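Periplasmic protein (Legionella pneumophila subsp. pneumophila, PDB 4FGQ) probably acts as a calcium-dependent cysteine protease of the periplasm, belonging to the bacterial transglutaminase-like family. Local coordinates at residues Asn51-Phe54 against Asn55-Tyr59. Sequence-based numbering, arbitrary orientation.
Sequences NSFF and NQFNY
F53, F54 and F57 form an aromatic cluster at the C-terminal end of helix 43-55, where the chain turns into the short strand 58-59 of this transglutaminase-like protease. Two backbone hydrogen bonds join the last turn of the helix to the turn that follows. N55 N donates to N51 O in the i to i-4 pattern of an alpha helix, whereas F57 N bonds F54 O at 3.1 Å, three residues back. That second bond is nearly straight at hydrogen (168°), but the donor stands above the carbonyl plane and not on a lone pair.

In the cluster, CE1 of F57 lies 3.7 Å from CE2 of F53 and 3.8 Å from CD1 of F54. Both ring pairs are oblique, with centroids 5.7 Å apart for F53 and F57. F57 and F54 run side by side, and CD1 of F54 sits over a face of the F57 ring. Helix 22-38 borders the group through A30 and L34 at F53 and W31 at F54, while F78 meets F57.

Among the polar side chains, the ND2 atoms of N51 and N55, both donors, merely pass one another at 3.6 Å, with amide planes 68° apart. The pairing comes through K93 NZ of helix 86-100, the shared donor to both OD1 atoms, and N55 ND2 bonds D138 O, so this helix end is tied to two other parts of the fold.

Q56 folds back over the helix end. With CG between its backbone N and carbonyl carbon (chi1 81°), its amide reaches F53: NE2 donates to F53 O at 3.1 Å and also lies over one face of the F53 ring, 3.8 Å from CD1.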
loop_
_atom_site.group_PDB
_atom_site.type_symbol
_atom_site.label_atom_id
_atom_site.label_comp_id
_atom_site.label_asym_id
_atom_site.label_seq_id
_atom_site.Cartn_x
_atom_site.Cartn_y
_atom_site.Cartn_z
ATOM N N ASN A 51 -6.129 -4.647 4.187
ATOM C CA ASN A 51 -5.308 -4.131 5.291
ATOM C C ASN A 51 -4.775 -5.265 6.174
ATOM O O ASN A 51 -3.566 -5.363 6.411
ATOM C CB ASN A 51 -6.116 -3.132 6.125
ATOM C CG ASN A 51 -5.244 -2.220 6.962
ATOM O OD1 ASN A 51 -4.225 -1.693 6.488
ATOM N ND2 ASN A 51 -5.648 -2.016 8.223
ATOM N N SER A 52 -5.670 -6.128 6.641
ATOM C CA SER A 52 -5.289 -7.205 7.561
ATOM C C SER A 52 -4.429 -8.281 6.895
ATOM O O SER A 52 -3.516 -8.844 7.528
ATOM C CB SER A 52 -6.527 -7.807 8.242
ATOM O OG SER A 52 -7.376 -8.489 7.322
ATOM N N PHE A 53 -4.699 -8.562 5.619
ATOM C CA PHE A 53 -3.899 -9.545 4.887
ATOM C C PHE A 53 -2.449 -9.105 4.858
ATOM O O PHE A 53 -1.554 -9.877 5.195
ATOM C CB PHE A 53 -4.398 -9.723 3.443
ATOM C CG PHE A 53 -3.615 -10.755 2.659
ATOM C CD1 PHE A 53 -3.902 -12.100 2.780
ATOM C CD2 PHE A 53 -2.597 -10.367 1.797
ATOM C CE1 PHE A 53 -3.176 -13.051 2.057
ATOM C CE2 PHE A 53 -1.870 -11.306 1.082
ATOM C CZ PHE A 53 -2.159 -12.649 1.209
ATOM N N PHE A 54 -2.214 -7.868 4.443
ATOM C CA PHE A 54 -0.826 -7.425 4.325
ATOM C C PHE A 54 -0.178 -7.102 5.654
ATOM O O PHE A 54 1.041 -7.181 5.768
ATOM C CB PHE A 54 -0.705 -6.289 3.304
ATOM C CG PHE A 54 -0.860 -6.783 1.904
ATOM C CD1 PHE A 54 0.053 -7.689 1.396
ATOM C CD2 PHE A 54 -1.962 -6.441 1.136
ATOM C CE1 PHE A 54 -0.085 -8.209 0.122
ATOM C CE2 PHE A 54 -2.104 -6.958 -0.154
ATOM C CZ PHE A 54 -1.160 -7.842 -0.656
ATOM N N ASN A 55 -0.977 -6.790 6.674
ATOM C CA ASN A 55 -0.373 -6.429 7.960
ATOM C C ASN A 55 0.317 -7.579 8.674
ATOM O O ASN A 55 1.068 -7.349 9.624
ATOM C CB ASN A 55 -1.365 -5.725 8.887
ATOM C CG ASN A 55 -1.469 -4.254 8.589
ATOM O OD1 ASN A 55 -0.612 -3.699 7.894
ATOM N ND2 ASN A 55 -2.517 -3.606 9.093
ATOM N N GLN A 56 0.082 -8.798 8.190
ATOM C CA GLN A 56 0.703 -10.021 8.717
ATOM C C GLN A 56 2.131 -10.244 8.208
ATOM O O GLN A 56 2.808 -11.140 8.688
ATOM C CB GLN A 56 -0.109 -11.264 8.285
ATOM C CG GLN A 56 0.239 -11.703 6.834
ATOM C CD GLN A 56 -0.355 -13.011 6.401
ATOM O OE1 GLN A 56 -0.034 -14.070 6.949
ATOM N NE2 GLN A 56 -1.204 -12.961 5.380
ATOM N N PHE A 57 2.572 -9.482 7.207
ATOM C CA PHE A 57 3.893 -9.709 6.597
ATOM C C PHE A 57 5.032 -9.120 7.452
ATOM O O PHE A 57 4.783 -8.431 8.441
ATOM C CB PHE A 57 3.939 -9.100 5.177
ATOM C CG PHE A 57 3.222 -9.910 4.117
ATOM C CD1 PHE A 57 1.856 -10.093 4.154
ATOM C CD2 PHE A 57 3.925 -10.426 3.039
ATOM C CE1 PHE A 57 1.205 -10.838 3.171
ATOM C CE2 PHE A 57 3.285 -11.156 2.050
ATOM C CZ PHE A 57 1.915 -11.358 2.119
ATOM N N ASN A 58 6.280 -9.412 7.082
ATOM C CA ASN A 58 7.451 -8.910 7.799
ATOM C C ASN A 58 7.607 -7.401 7.644
ATOM O O ASN A 58 7.653 -6.897 6.523
ATOM C CB ASN A 58 8.719 -9.593 7.275
ATOM C CG ASN A 58 8.839 -11.030 7.732
ATOM O OD1 ASN A 58 8.511 -11.351 8.870
ATOM N ND2 ASN A 58 9.319 -11.901 6.850
ATOM N N TYR A 59 7.707 -6.685 8.761
ATOM C CA TYR A 59 7.880 -5.236 8.744
ATOM C C TYR A 59 9.361 -4.883 8.889
ATOM O O TYR A 59 9.983 -5.202 9.902
ATOM C CB TYR A 59 7.081 -4.629 9.892
ATOM C CG TYR A 59 7.036 -3.120 9.926
ATOM C CD1 TYR A 59 7.961 -2.397 10.678
ATOM C CD2 TYR A 59 6.056 -2.426 9.236
ATOM C CE1 TYR A 59 7.900 -1.004 10.724
ATOM C CE2 TYR A 59 5.986 -1.056 9.281
ATOM C CZ TYR A 59 6.916 -0.352 10.022
ATOM O OH TYR A 59 6.825 1.015 10.052
#